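Local coordinates for protein putative acyl-CoA thioester hydrolase (PDB 5DM5) that probably hydrolyses acyl-CoA thioesters, as a hexameric hot-dog-fold thioesterase, at residues 66-71 with 124-129. Sequence-based numbering, arbitrary orientation.
Sequences TVRVDG and VFTYVA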
ATOM      1  N   THR B  66      -6.928 -13.467 -17.557  1.00 35.11           N
ATOM      2  CA  THR B  66      -6.753 -14.802 -16.997  1.00 36.83           C
ATOM      3  C   THR B  66      -8.114 -15.448 -17.056  1.00 37.35           C
ATOM      4  O   THR B  66      -9.087 -14.802 -16.687  1.00 41.19           O
ATOM      5  CB  THR B  66      -6.269 -14.818 -15.524  1.00 34.28           C
ATOM      6  OG1 THR B  66      -5.258 -13.827 -15.306  1.00 30.71           O
ATOM      7  CG2 THR B  66      -5.737 -16.212 -15.152  1.00 31.21           C
ATOM      8  N   VAL B  67      -8.222 -16.691 -17.517  1.00 36.01           N
ATOM      9  CA  VAL B  67      -9.553 -17.320 -17.565  1.00 37.26           C
ATOM     10  C   VAL B  67      -9.611 -18.598 -16.773  1.00 35.07           C
ATOM     11  O   VAL B  67     -10.680 -19.095 -16.464  1.00 36.01           O
ATOM     12  CB  VAL B  67     -10.044 -17.664 -18.997  1.00 42.49           C
ATOM     13  CG1 VAL B  67     -10.246 -16.400 -19.794  1.00 48.79           C
ATOM     14  CG2 VAL B  67      -9.120 -18.615 -19.714  1.00 35.86           C
ATOM     15  N   ARG B  68      -8.455 -19.170 -16.500  1.00 37.75           N
ATOM     16  CA  ARG B  68      -8.442 -20.452 -15.823  1.00 36.61           C
ATOM     17  C   ARG B  68      -7.108 -20.607 -15.090  1.00 36.75           C
ATOM     18  O   ARG B  68      -6.122 -20.026 -15.491  1.00 36.15           O
ATOM     19  CB  ARG B  68      -8.657 -21.549 -16.864  1.00 43.09           C
ATOM     20  CG  ARG B  68      -8.875 -22.972 -16.412  1.00 46.08           C
ATOM     21  CD  ARG B  68      -9.097 -23.795 -17.680  1.00 51.68           C
ATOM     22  NE  ARG B  68      -9.580 -25.150 -17.449  1.00 61.85           N
ATOM     23  CZ  ARG B  68     -10.865 -25.479 -17.377  1.00 65.07           C
ATOM     24  NH1 ARG B  68     -11.798 -24.550 -17.524  1.00 64.37           N
ATOM     25  NH2 ARG B  68     -11.214 -26.740 -17.171  1.00 70.48           N
ATOM     26  N   VAL B  69      -7.090 -21.322 -13.978  1.00 38.84           N
ATOM     27  CA  VAL B  69      -5.843 -21.635 -13.289  1.00 38.23           C
ATOM     28  C   VAL B  69      -5.878 -23.120 -12.980  1.00 42.75           C
ATOM     29  O   VAL B  69      -6.823 -23.616 -12.370  1.00 41.56           O
ATOM     30  CB  VAL B  69      -5.644 -20.860 -12.003  1.00 36.45           C
ATOM     31  CG1 VAL B  69      -4.299 -21.238 -11.413  1.00 34.95           C
ATOM     32  CG2 VAL B  69      -5.677 -19.393 -12.287  1.00 37.66           C
ATOM     33  N   ASP B  70      -4.874 -23.849 -13.430  1.00 41.90           N
ATOM     34  CA  ASP B  70      -4.954 -25.285 -13.335  1.00 41.07           C
ATOM     35  C   ASP B  70      -3.870 -25.859 -12.422  1.00 43.66           C
ATOM     36  O   ASP B  70      -2.717 -25.436 -12.476  1.00 40.46           O
ATOM     37  CB  ASP B  70      -4.785 -25.851 -14.744  1.00 42.53           C
ATOM     38  CG  ASP B  70      -5.867 -25.386 -15.698  1.00 44.15           C
ATOM     39  OD1 ASP B  70      -7.058 -25.496 -15.345  1.00 48.96           O
ATOM     40  OD2 ASP B  70      -5.510 -24.838 -16.774  1.00 39.74           O
ATOM     41  N   GLY B  71      -4.231 -26.843 -11.609  1.00 46.02           N
ATOM     42  CA  GLY B  71      -3.241 -27.622 -10.891  1.00 47.42           C
ATOM     43  C   GLY B  71      -2.192 -26.889 -10.083  1.00 48.13           C
ATOM     44  O   GLY B  71      -0.995 -27.140 -10.248  1.00 47.47           O
ATOM     45  N   VAL B 124      -0.606 -24.119 -13.979  1.00 38.51           N
ATOM     46  CA  VAL B 124      -0.807 -23.945 -15.407  1.00 38.75           C
ATOM     47  C   VAL B 124      -1.951 -22.968 -15.673  1.00 38.22           C
ATOM     48  O   VAL B 124      -3.130 -23.286 -15.584  1.00 36.63           O
ATOM     49  CB  VAL B 124      -1.078 -25.288 -16.091  1.00 42.88           C
ATOM     50  CG1 VAL B 124      -1.255 -25.096 -17.583  1.00 36.21           C
ATOM     51  CG2 VAL B 124       0.068 -26.250 -15.811  1.00 44.90           C
ATOM     52  N   PHE B 125      -1.550 -21.771 -16.063  1.00 35.96           N
ATOM     53  CA  PHE B 125      -2.440 -20.644 -16.239  1.00 36.36           C
ATOM     54  C   PHE B 125      -3.026 -20.490 -17.617  1.00 38.83           C
ATOM     55  O   PHE B 125      -2.338 -20.716 -18.594  1.00 42.77           O
ATOM     56  CB  PHE B 125      -1.668 -19.392 -15.875  1.00 41.82           C
ATOM     57  CG  PHE B 125      -1.645 -19.127 -14.418  1.00 39.31           C
ATOM     58  CD1 PHE B 125      -1.005 -19.990 -13.566  1.00 34.58           C
ATOM     59  CD2 PHE B 125      -2.255 -18.002 -13.906  1.00 36.83           C
ATOM     60  CE1 PHE B 125      -0.998 -19.753 -12.239  1.00 36.63           C
ATOM     61  CE2 PHE B 125      -2.236 -17.756 -12.576  1.00 36.19           C
ATOM     62  CZ  PHE B 125      -1.609 -18.631 -11.736  1.00 35.91           C
ATOM     63  N   THR B 126      -4.282 -20.057 -17.707  1.00 37.41           N
ATOM     64  CA  THR B 126      -4.908 -19.894 -19.022  1.00 38.36           C
ATOM     65  C   THR B 126      -5.437 -18.482 -19.215  1.00 40.15           C
ATOM     66  O   THR B 126      -6.373 -18.058 -18.500  1.00 40.35           O
ATOM     67  CB  THR B 126      -6.097 -20.854 -19.215  1.00 39.19           C
ATOM     68  OG1 THR B 126      -5.731 -22.197 -18.856  1.00 43.20           O
ATOM     69  CG2 THR B 126      -6.587 -20.791 -20.640  1.00 35.24           C
ATOM     70  N   TYR B 127      -4.856 -17.780 -20.197  1.00 43.90           N
ATOM     71  CA  TYR B 127      -5.207 -16.382 -20.517  1.00 44.06           C
ATOM     72  C   TYR B 127      -5.844 -16.327 -21.890  1.00 42.62           C
ATOM     73  O   TYR B 127      -5.681 -17.250 -22.689  1.00 45.88           O
ATOM     74  CB  TYR B 127      -3.991 -15.442 -20.536  1.00 44.13           C
ATOM     75  CG  TYR B 127      -3.197 -15.335 -19.264  1.00 38.38           C
ATOM     76  CD1 TYR B 127      -3.373 -14.283 -18.390  1.00 35.66           C
ATOM     77  CD2 TYR B 127      -2.236 -16.278 -18.967  1.00 37.64           C
ATOM     78  CE1 TYR B 127      -2.630 -14.195 -17.242  1.00 35.14           C
ATOM     79  CE2 TYR B 127      -1.499 -16.201 -17.832  1.00 37.49           C
ATOM     80  CZ  TYR B 127      -1.690 -15.164 -16.966  1.00 36.40           C
ATOM     81  OH  TYR B 127      -0.924 -15.112 -15.816  1.00 36.87           O
ATOM     82  N   VAL B 128      -6.508 -15.220 -22.195  1.00 40.52           N
ATOM     83  CA  VAL B 128      -7.161 -15.071 -23.492  1.00 45.80           C
ATOM     84  C   VAL B 128      -7.043 -13.688 -24.172  1.00 50.42           C
ATOM     85  O   VAL B 128      -7.449 -12.689 -23.584  1.00 51.86           O
ATOM     86  CB  VAL B 128      -8.649 -15.404 -23.335  1.00 45.25           C
ATOM     87  CG1 VAL B 128      -9.432 -14.970 -24.561  1.00 51.31           C
ATOM     88  CG2 VAL B 128      -8.835 -16.892 -23.063  1.00 44.03           C
ATOM     89  N   ALA B 129      -6.527 -13.617 -25.401  1.00 47.36           N
ATOM     90  CA  ALA B 129      -6.446 -12.323 -26.069  1.00 47.37           C
ATOM     91  C   ALA B 129      -7.846 -11.818 -26.389  1.00 51.14           C
ATOM     92  O   ALA B 129      -8.602 -12.444 -27.134  1.00 53.14           O
ATOM     93  CB  ALA B 129      -5.624 -12.413 -27.310  1.00 49.87           C
TER
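The two residues Val-67 and Arg-68 are set against the single Thr-126, a classic beta bulge, where the antiparallel strands 66-71 and 124-129 run at 161° to one another. The carbonyl oxygen of Thr-126 accepts from both amides, with Arg-68 N to Thr-126 O at 3.1 Å. Arg-68 N approaches in the plane of the Thr-126 carbonyl, on a lone pair. From Arg-68 to Asp-70 the register holds. Thr-126 N bonds to Arg-68 O, and Asp-70 and Val-124 exchange a pair of backbone bonds, with Val-124 N to Asp-70 O at 2.9 Å.

Thr-66, Val-69, Phe-125 and Tyr-127 are buried on one face. Val-69 CG1, anti to the backbone N (chi1 -178°), sits over one face of the Phe-125 ring and makes a CH-pi contact 3.9 Å from its centroid. The Thr-66 side chain runs alongside that of Tyr-127, with Thr-66 OG1 3.3 Å from Tyr-127 CE1. The Tyr-127 hydroxyl is hydrogen-bonded to the backbone oxygen of Asp-49. In the hot-dog fold the curved sheet wraps a long helix, and here this face meets helix 43-60 through Met-48 and Ala-53. Met-45 of the second subunit packs on Val-69 and Phe-125, and the sheet continues into that subunit beside Val-69.

The face with Arg-68, Asp-70, Val-124 and Thr-126 is more polar. Arg-68 CB meets Thr-126 CB at 3.5 Å. The extended arginine chain then leads away from strand 124-129, and Arg-68 NE forms a salt bridge with Asp-70 OD1 at 3.3 Å. At the bulge, Val-67 CG1 touches Val-128 CG2 at 3.6 Å, the two side chains roughly perpendicular.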